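Local coordinates for protein short chain dehydrogenase (Leptospira borgpetersenii serovar Hardjo-bovis, PDB 6UH2) that probably acts as an NAD-dependent oxidoreductase of the short-chain dehydrogenase/reductase family, working on CH-OH groups of its substrates, at residues Asp16-Lys21 against Phe239-Leu244; Asn88-Ile93 against Phe133-Glu138; Gly149-Val154 against Asn252-Gly257. All coordinates share one frame; numbering follows the deposited sequence.

Interactions 1 and 2 lie side by side, their centres 16 Å apart, and pack against each other where Phe18 and Thr241 meet Ile93. Both are largely buried, but interaction 1 pairs a carboxylate clasp on the start of a 3-10 segment with the edge of a phenylalanine ring, whereas interaction 2 joins aliphatic packing to a single indole N-H bond. Interaction 3 lies on the other side of the chain's centre from interaction 2; it is partly buried, mostly aliphatic in character, and borders the bound NAD. It is linked to interaction 1 because helix 231-240 precedes strand 252-255 and Leu240 packs on Leu253. Interactions 1 and 3 also touch the second subunit; interaction 2 does not.

Interaction 1: Asp16-Lys21 against Phe239-Leu244; sequences DEFQDK and FLTSSL
Glu17 OE2 accepts the backbone N-H of Ser243, 2.6 Å from OE2 to N, while the other oxygen of the same carboxylate, OE1, accepts the hydroxyl of Ser243 OG at 2.7 Å. One carboxylate thus engages both donors of a single serine. The two bonds differ in direction: OG approaches OE1 on its syn lone pair, whereas the amide reaches OE2 from above the carboxylate plane, 49° out of it. Glu17 extends CG anti to its N (chi1 175°) and then bends at chi2, which brings the acid round to the start of the short 3-10 segment at Ser243; its negative charge there would probably suit the amide at that end. Ser242 packs against the acid, its CB 3.6 Å from Glu17 CD. The hydroxyl of Ser242 turns elsewhere, to the carbonyl of Phe238.

Beside the acid, Phe18 turns its ring edge to the carbonyl of Thr241, whose O lies near the ring plane, 3.3 Å from Phe18 CE1. Thr241 OG1 touches Phe18 CZ at 3.5 Å, while its hydrogen bonds go to Tyr40 OH and Val237 O. Within 16-21, Lys21 NZ donates to Glu17 O at 3.1 Å, nearly in line with the C=O, and forms a salt bridge to Asp20 OD1, tying down the type I turn of Phe18-Lys21 that leads out of helix 12-18 into strand 22-26.

The contact therefore joins the last part of helix 12-18, just ahead of strand 22-26 of the parallel sheet, to the chain leaving helix 231-240. Phe18 and Thr241 both reach Ile93 of strand 93-96, Phe18 meets Tyr40 of helix 31-42 edge-to-face, and Phe239 stacks on Phe239 of the second subunit.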
# COMPACT_ATOMS: atom_id res chain seq x y z
N ASP B 16 -19.18 -0.70 -5.64
CA ASP B 16 -20.02 0.05 -4.69
C ASP B 16 -19.34 1.34 -4.27
O ASP B 16 -20.01 2.34 -4.02
CB ASP B 16 -20.32 -0.79 -3.45
CG ASP B 16 -21.14 -2.02 -3.75
OD1 ASP B 16 -21.80 -2.05 -4.81
OD2 ASP B 16 -21.13 -2.95 -2.92
N GLU B 17 -18.01 1.32 -4.16
CA GLU B 17 -17.25 2.47 -3.69
C GLU B 17 -17.10 3.55 -4.75
O GLU B 17 -17.25 4.75 -4.46
CB GLU B 17 -15.87 2.01 -3.23
CG GLU B 17 -14.94 3.11 -2.83
CD GLU B 17 -14.74 3.14 -1.34
OE1 GLU B 17 -14.99 2.10 -0.69
OE2 GLU B 17 -14.33 4.20 -0.83
N PHE B 18 -16.80 3.16 -5.98
CA PHE B 18 -16.41 4.11 -7.01
C PHE B 18 -17.55 4.54 -7.93
O PHE B 18 -17.34 5.44 -8.76
CB PHE B 18 -15.28 3.52 -7.84
CG PHE B 18 -13.97 3.42 -7.10
CD1 PHE B 18 -13.45 4.52 -6.42
CD2 PHE B 18 -13.25 2.24 -7.09
CE1 PHE B 18 -12.23 4.43 -5.74
CE2 PHE B 18 -12.04 2.14 -6.41
CZ PHE B 18 -11.53 3.24 -5.74
N GLN B 19 -18.75 3.95 -7.81
CA GLN B 19 -19.79 4.23 -8.80
C GLN B 19 -20.25 5.68 -8.76
O GLN B 19 -20.73 6.20 -9.77
CB GLN B 19 -20.99 3.29 -8.61
CG GLN B 19 -21.80 3.52 -7.36
CD GLN B 19 -23.04 2.63 -7.30
OE1 GLN B 19 -22.93 1.41 -7.46
NE2 GLN B 19 -24.20 3.22 -7.07
N ASP B 20 -20.12 6.36 -7.62
CA ASP B 20 -20.52 7.76 -7.52
C ASP B 20 -19.32 8.69 -7.53
O ASP B 20 -19.45 9.87 -7.17
CB ASP B 20 -21.38 7.99 -6.27
CG ASP B 20 -20.59 7.86 -4.96
OD1 ASP B 20 -19.45 7.36 -4.97
OD2 ASP B 20 -21.12 8.28 -3.91
N LYS B 21 -18.16 8.19 -7.95
CA LYS B 21 -16.93 8.97 -7.90
C LYS B 21 -16.56 9.47 -9.28
O LYS B 21 -16.80 8.81 -10.30
CB LYS B 21 -15.78 8.13 -7.31
CG LYS B 21 -15.96 7.75 -5.83
CD LYS B 21 -16.17 9.01 -5.00
CE LYS B 21 -16.26 8.74 -3.52
NZ LYS B 21 -17.13 7.60 -3.23
N PHE B 239 -6.71 0.78 -3.64
CA PHE B 239 -6.55 0.83 -2.19
C PHE B 239 -6.43 2.26 -1.69
O PHE B 239 -7.14 2.68 -0.77
CB PHE B 239 -5.33 0.01 -1.78
CG PHE B 239 -4.98 0.13 -0.32
CD1 PHE B 239 -5.86 -0.34 0.65
CD2 PHE B 239 -3.78 0.71 0.09
CE1 PHE B 239 -5.55 -0.24 2.01
CE2 PHE B 239 -3.46 0.81 1.44
CZ PHE B 239 -4.35 0.34 2.40
N LEU B 240 -5.53 3.04 -2.29
CA LEU B 240 -5.23 4.38 -1.78
C LEU B 240 -6.29 5.42 -2.17
O LEU B 240 -6.23 6.55 -1.69
CB LEU B 240 -3.86 4.85 -2.26
CG LEU B 240 -2.64 4.06 -1.72
CD1 LEU B 240 -1.33 4.48 -2.40
CD2 LEU B 240 -2.53 4.28 -0.22
N THR B 241 -7.24 5.08 -3.03
CA THR B 241 -8.28 6.04 -3.38
C THR B 241 -9.66 5.59 -2.92
O THR B 241 -10.67 6.13 -3.38
CB THR B 241 -8.29 6.32 -4.89
OG1 THR B 241 -8.52 5.09 -5.61
CG2 THR B 241 -6.96 6.97 -5.31
N SER B 242 -9.73 4.62 -2.00
CA SER B 242 -10.98 4.08 -1.50
C SER B 242 -11.01 4.13 0.02
O SER B 242 -10.01 4.41 0.68
CB SER B 242 -11.18 2.64 -1.97
OG SER B 242 -10.23 1.80 -1.32
N SER B 243 -12.18 3.80 0.59
CA SER B 243 -12.33 3.77 2.04
C SER B 243 -11.50 2.68 2.72
O SER B 243 -11.42 2.67 3.95
CB SER B 243 -13.81 3.59 2.40
OG SER B 243 -14.28 2.36 1.89
N LEU B 244 -10.90 1.76 1.95
CA LEU B 244 -10.01 0.78 2.55
C LEU B 244 -8.77 1.42 3.16
O LEU B 244 -8.08 0.78 3.95
CB LEU B 244 -9.61 -0.27 1.51
CG LEU B 244 -10.55 -1.45 1.22
CD1 LEU B 244 -11.98 -1.00 0.96
CD2 LEU B 244 -10.02 -2.23 0.03

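Interaction 2: Asn88-Ile93 against Phe133-Glu138; sequences NKIPDI and FRLWKE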
# COMPACT_ATOMS: atom_id res chain seq x y z
N ASN B 88 -20.69 21.04 -12.82
CA ASN B 88 -20.83 20.11 -11.70
C ASN B 88 -20.02 18.85 -11.96
O ASN B 88 -20.50 17.72 -11.80
CB ASN B 88 -22.29 19.76 -11.43
CG ASN B 88 -23.13 20.98 -11.13
OD1 ASN B 88 -22.90 21.68 -10.13
ND2 ASN B 88 -24.11 21.25 -11.99
N LYS B 89 -18.78 19.04 -12.40
CA LYS B 89 -17.87 17.92 -12.54
C LYS B 89 -16.71 18.10 -11.57
O LYS B 89 -15.55 18.15 -11.97
CB LYS B 89 -17.35 17.79 -13.97
CG LYS B 89 -18.41 17.47 -15.00
CD LYS B 89 -17.85 17.64 -16.40
CE LYS B 89 -18.81 17.14 -17.46
NZ LYS B 89 -18.25 17.40 -18.81
N ILE B 90 -17.03 18.22 -10.28
CA ILE B 90 -16.02 18.38 -9.25
C ILE B 90 -15.44 17.01 -8.95
O ILE B 90 -16.16 16.12 -8.49
CB ILE B 90 -16.61 19.03 -7.99
CG1 ILE B 90 -17.18 20.40 -8.34
CG2 ILE B 90 -15.54 19.13 -6.90
CD1 ILE B 90 -17.71 21.17 -7.14
N PRO B 91 -14.15 16.79 -9.21
CA PRO B 91 -13.58 15.46 -9.00
C PRO B 91 -13.62 15.06 -7.53
O PRO B 91 -13.55 15.90 -6.63
CB PRO B 91 -12.13 15.61 -9.48
CG PRO B 91 -12.13 16.87 -10.35
CD PRO B 91 -13.18 17.75 -9.75
N ASP B 92 -13.73 13.75 -7.30
CA ASP B 92 -13.55 13.19 -5.97
C ASP B 92 -12.13 12.71 -5.74
O ASP B 92 -11.68 12.63 -4.60
CB ASP B 92 -14.50 12.02 -5.75
CG ASP B 92 -15.94 12.42 -5.94
OD1 ASP B 92 -16.51 13.01 -5.00
OD2 ASP B 92 -16.47 12.19 -7.03
N ILE B 93 -11.43 12.39 -6.82
CA ILE B 93 -10.12 11.76 -6.81
C ILE B 93 -9.30 12.45 -7.89
O ILE B 93 -9.77 12.59 -9.02
CB ILE B 93 -10.21 10.24 -7.10
CG1 ILE B 93 -11.04 9.53 -6.03
CG2 ILE B 93 -8.82 9.62 -7.20
CD1 ILE B 93 -11.52 8.15 -6.46
N PHE B 133 -7.06 21.37 -4.60
CA PHE B 133 -7.15 21.72 -3.18
C PHE B 133 -8.05 22.94 -2.96
O PHE B 133 -8.93 22.92 -2.09
CB PHE B 133 -5.76 21.99 -2.61
CG PHE B 133 -5.77 22.47 -1.19
CD1 PHE B 133 -5.97 21.57 -0.15
CD2 PHE B 133 -5.60 23.82 -0.89
CE1 PHE B 133 -5.98 22.02 1.17
CE2 PHE B 133 -5.61 24.26 0.42
CZ PHE B 133 -5.80 23.36 1.45
N ARG B 134 -7.82 24.01 -3.71
CA ARG B 134 -8.63 25.22 -3.54
C ARG B 134 -10.11 24.95 -3.78
O ARG B 134 -10.97 25.44 -3.03
CB ARG B 134 -8.11 26.33 -4.46
CG ARG B 134 -6.76 26.91 -4.03
CD ARG B 134 -6.23 27.98 -4.99
NE ARG B 134 -7.22 29.02 -5.24
CZ ARG B 134 -7.31 30.15 -4.55
NH1 ARG B 134 -6.47 30.41 -3.56
NH2 ARG B 134 -8.24 31.04 -4.86
N LEU B 135 -10.43 24.16 -4.80
CA LEU B 135 -11.84 23.89 -5.11
C LEU B 135 -12.48 23.02 -4.03
O LEU B 135 -13.60 23.30 -3.59
CB LEU B 135 -11.95 23.23 -6.48
CG LEU B 135 -13.34 22.79 -6.97
CD1 LEU B 135 -14.28 23.98 -7.20
CD2 LEU B 135 -13.20 21.94 -8.24
N TRP B 136 -11.78 21.96 -3.60
CA TRP B 136 -12.32 21.09 -2.55
C TRP B 136 -12.52 21.83 -1.24
O TRP B 136 -13.56 21.70 -0.58
CB TRP B 136 -11.39 19.90 -2.33
CG TRP B 136 -11.43 18.90 -3.42
CD1 TRP B 136 -12.36 18.79 -4.41
CD2 TRP B 136 -10.50 17.85 -3.63
NE1 TRP B 136 -12.06 17.73 -5.23
CE2 TRP B 136 -10.92 17.12 -4.76
CE3 TRP B 136 -9.34 17.44 -2.95
CZ2 TRP B 136 -10.22 16.01 -5.24
CZ3 TRP B 136 -8.64 16.33 -3.44
CH2 TRP B 136 -9.08 15.64 -4.57
N LYS B 137 -11.52 22.62 -0.85
CA LYS B 137 -11.62 23.41 0.38
C LYS B 137 -12.82 24.33 0.33
O LYS B 137 -13.52 24.53 1.34
CB LYS B 137 -10.32 24.20 0.58
CG LYS B 137 -10.28 25.13 1.78
CD LYS B 137 -8.97 25.90 1.79
CE LYS B 137 -8.97 27.01 2.83
NZ LYS B 137 -7.76 27.87 2.67
N GLU B 138 -13.11 24.89 -0.84
CA GLU B 138 -14.22 25.82 -0.97
C GLU B 138 -15.56 25.10 -0.93
O GLU B 138 -16.53 25.61 -0.35
CB GLU B 138 -14.07 26.61 -2.26
CG GLU B 138 -15.17 27.60 -2.52
CD GLU B 138 -15.12 28.12 -3.94
OE1 GLU B 138 -14.13 28.79 -4.29
OE2 GLU B 138 -16.07 27.85 -4.70
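One hydrogen bond joins the two segments: Trp136 NE1 donates to the backbone carbonyl of Pro91, 2.7 Å from NE1 to O. Though short, the bond is bent, with an N-H...O angle of 138°, and the oxygen stands 24° out of the indole plane. The donor is likewise tilted from the carbonyl plane. Trp136 puts CG anti to its own carbonyl carbon (chi1 -74°), which swings the indole across to the loop, so that a buried ring nitrogen is paired with a main-chain acceptor.

The apolar part centres on Ile90. Its CG2 sits 3.9 Å from Leu135 CD2 and 4.1 Å from Trp136 CD1, at the indole edge, so this one methyl touches two successive residues of the helix. Pro91 contributes its ring more loosely, CD being 4.5 Å from Leu135 CD2.

The contact lies within a beta-alpha-beta unit of the Rossmann-type fold. Segment 88-93 runs from the Schellman end of helix 74-86 into strand 93-96, and helix 111-139 lies in the crossover from that strand to the parallel strand 144-148. Leu135 also touches Glu85 of helix 74-86.

The rest is van der Waals contact: the carbonyl O of Asp92 lies obliquely to the ring, 3.7 Å from Trp136 CZ2. The carboxylate of Asp92 is bound elsewhere, in a salt bridge to Lys141 and by the N-H of Leu22.

Interaction 3: Gly149-Val154 against Asn252-Gly257; sequences GSIYGV and NLLIDG. With NAD (nicotinamide-adenine-dinucleotide), chain D.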
# COMPACT_ATOMS: atom_id res chain seq x y z
N GLY B 149 5.26 8.64 -8.07
CA GLY B 149 6.70 8.72 -7.95
C GLY B 149 7.36 7.76 -8.92
O GLY B 149 6.93 7.64 -10.08
N SER B 150 8.38 7.06 -8.43
CA SER B 150 9.14 6.07 -9.18
C SER B 150 10.12 5.42 -8.22
O SER B 150 10.57 6.06 -7.25
CB SER B 150 9.91 6.70 -10.35
OG SER B 150 10.83 5.76 -10.89
N ILE B 151 10.49 4.17 -8.50
CA ILE B 151 11.63 3.60 -7.78
C ILE B 151 12.83 4.53 -7.85
O ILE B 151 13.68 4.53 -6.95
CB ILE B 151 11.99 2.21 -8.34
CG1 ILE B 151 12.20 2.28 -9.85
CG2 ILE B 151 10.91 1.20 -7.95
CD1 ILE B 151 12.88 1.04 -10.45
N TYR B 152 12.94 5.32 -8.91
CA TYR B 152 14.12 6.16 -9.06
C TYR B 152 14.00 7.49 -8.32
O TYR B 152 14.92 8.31 -8.40
CB TYR B 152 14.42 6.41 -10.55
CG TYR B 152 14.84 5.13 -11.26
CD1 TYR B 152 15.60 4.17 -10.61
CD2 TYR B 152 14.47 4.89 -12.57
CE1 TYR B 152 15.97 3.00 -11.24
CE2 TYR B 152 14.83 3.72 -13.22
CZ TYR B 152 15.58 2.78 -12.55
OH TYR B 152 15.96 1.61 -13.18
N GLY B 153 12.89 7.72 -7.63
CA GLY B 153 12.84 8.79 -6.65
C GLY B 153 13.17 8.33 -5.25
O GLY B 153 13.14 9.13 -4.32
N VAL B 154 13.50 7.04 -5.11
CA VAL B 154 13.80 6.38 -3.84
C VAL B 154 15.17 5.72 -3.96
O VAL B 154 16.07 5.97 -3.16
CB VAL B 154 12.72 5.33 -3.50
CG1 VAL B 154 13.09 4.55 -2.25
CG2 VAL B 154 11.37 5.99 -3.33
N ASN B 252 4.13 6.81 0.59
CA ASN B 252 4.62 6.40 -0.72
C ASN B 252 4.61 4.88 -0.76
O ASN B 252 5.28 4.23 0.05
CB ASN B 252 6.04 6.93 -0.96
CG ASN B 252 6.57 6.61 -2.35
OD1 ASN B 252 5.80 6.50 -3.30
ND2 ASN B 252 7.89 6.44 -2.47
N LEU B 253 3.84 4.29 -1.69
CA LEU B 253 3.71 2.84 -1.81
C LEU B 253 4.52 2.36 -3.01
O LEU B 253 4.18 2.67 -4.16
CB LEU B 253 2.24 2.44 -1.91
CG LEU B 253 1.98 0.96 -2.24
CD1 LEU B 253 2.59 0.05 -1.16
CD2 LEU B 253 0.46 0.71 -2.37
N LEU B 254 5.59 1.61 -2.75
CA LEU B 254 6.41 1.06 -3.83
C LEU B 254 5.81 -0.25 -4.31
O LEU B 254 5.55 -1.16 -3.52
CB LEU B 254 7.84 0.82 -3.35
CG LEU B 254 8.70 2.09 -3.26
CD1 LEU B 254 9.70 1.98 -2.12
CD2 LEU B 254 9.41 2.31 -4.59
N ILE B 255 5.56 -0.32 -5.62
CA ILE B 255 4.98 -1.50 -6.26
C ILE B 255 6.00 -1.89 -7.32
O ILE B 255 5.95 -1.43 -8.46
CB ILE B 255 3.60 -1.22 -6.86
CG1 ILE B 255 2.67 -0.67 -5.77
CG2 ILE B 255 3.01 -2.51 -7.47
CD1 ILE B 255 1.30 -0.23 -6.26
N ASP B 256 6.97 -2.71 -6.92
CA ASP B 256 8.18 -2.86 -7.71
C ASP B 256 8.77 -4.26 -7.61
O ASP B 256 9.94 -4.44 -7.99
CB ASP B 256 9.26 -1.84 -7.26
CG ASP B 256 9.85 -2.15 -5.89
OD1 ASP B 256 9.29 -2.98 -5.13
OD2 ASP B 256 10.88 -1.53 -5.55
N GLY B 257 8.03 -5.24 -7.10
CA GLY B 257 8.54 -6.59 -7.02
C GLY B 257 9.73 -6.76 -6.12
O GLY B 257 10.45 -7.76 -6.25
PA NAD D . 3.80 7.37 -20.66
O1A NAD D . 4.99 8.11 -21.33
O2A NAD D . 3.21 6.12 -21.32
O5B NAD D . 2.57 8.41 -20.36
C5B NAD D . 2.75 9.72 -19.85
C4B NAD D . 1.52 10.45 -20.29
O4B NAD D . 1.69 11.81 -19.73
C3B NAD D . 1.40 10.59 -21.82
O3B NAD D . 0.06 10.27 -22.26
C2B NAD D . 1.66 12.09 -22.05
O2B NAD D . 0.95 12.59 -23.19
C1B NAD D . 1.22 12.72 -20.70
N9A NAD D . 1.82 14.05 -20.64
C8A NAD D . 3.09 14.45 -21.05
N7A NAD D . 3.25 15.74 -20.90
C5A NAD D . 2.04 16.21 -20.40
C6A NAD D . 1.58 17.48 -20.06
N6A NAD D . 2.35 18.58 -20.18
N1A NAD D . 0.33 17.60 -19.58
C2A NAD D . -0.45 16.52 -19.46
N3A NAD D . -0.10 15.26 -19.77
C4A NAD D . 1.16 15.16 -20.24
O3 NAD D . 4.19 7.02 -19.13
PN NAD D . 3.81 5.80 -18.15
O1N NAD D . 4.90 4.70 -18.20
O2N NAD D . 2.31 5.52 -18.32
O5D NAD D . 4.12 6.64 -16.73
C5D NAD D . 3.04 7.18 -16.00
C4D NAD D . 3.61 7.68 -14.68
O4D NAD D . 4.37 6.61 -13.98
C3D NAD D . 4.65 8.77 -14.93
O3D NAD D . 4.64 9.73 -13.87
C2D NAD D . 6.04 8.05 -14.86
O2D NAD D . 7.10 8.89 -14.45
C1D NAD D . 5.71 7.00 -13.76
N1N NAD D . 6.54 5.75 -13.84
C2N NAD D . 6.60 5.00 -14.98
C3N NAD D . 7.38 3.87 -14.99
C7N NAD D . 7.43 3.06 -16.24
O7N NAD D . 8.26 2.17 -16.32
N7N NAD D . 6.55 3.34 -17.23
C4N NAD D . 8.09 3.52 -13.84
C5N NAD D . 8.02 4.29 -12.72
C6N NAD D . 7.22 5.43 -12.73
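Ile151 and Asp256 cross at a slant, the methyl CG2 of the isoleucine resting 3.5 Å from Asp256 CB. This is the carboxy-terminal side of the parallel sheet of the Rossmann-type fold, where the loop after strand 144-148 faces strand 252-255, an outermost strand of the sheet in this chain. Ile151 turns CG1 between its N and carbonyl carbon (chi1 53°), which leaves CG2 directed at the aspartate. That methyl also touches Asp256 OD2 at 3.6 Å; the carboxylate's hydrogen bonds come from the backbone amides of Gly258 and Thr260. In one of its two modelled conformers Leu254 adds CD2 beside Ile151 CG2, at 3.8 Å, a less certain contact.

Farther along, Val154 and Asn252 lie alongside one another, pointing opposite ways. Val154 CG2 lies 3.6 Å from Asn252 ND2, a van der Waals touch, while Asn252 OD1 is bonded to Ser202 OG. Both side chains also pack on Ile181 of helix 171-191.

Segment 149-154 is held in shape by an ST turn, Ser150 OG accepting from Tyr152 N in a nearly straight bond (169°), and by its 3-10 segment. Its beginning lines the NAD pocket: Ser150 touches Tyr173 and Lys177, the YxxxK pair of this family, both of which bind NAD. At the nicotinamide, Gly149 O comes to 3.5 Å from NAD C6N, and Ser150 OG to 3.7 Å from C5N.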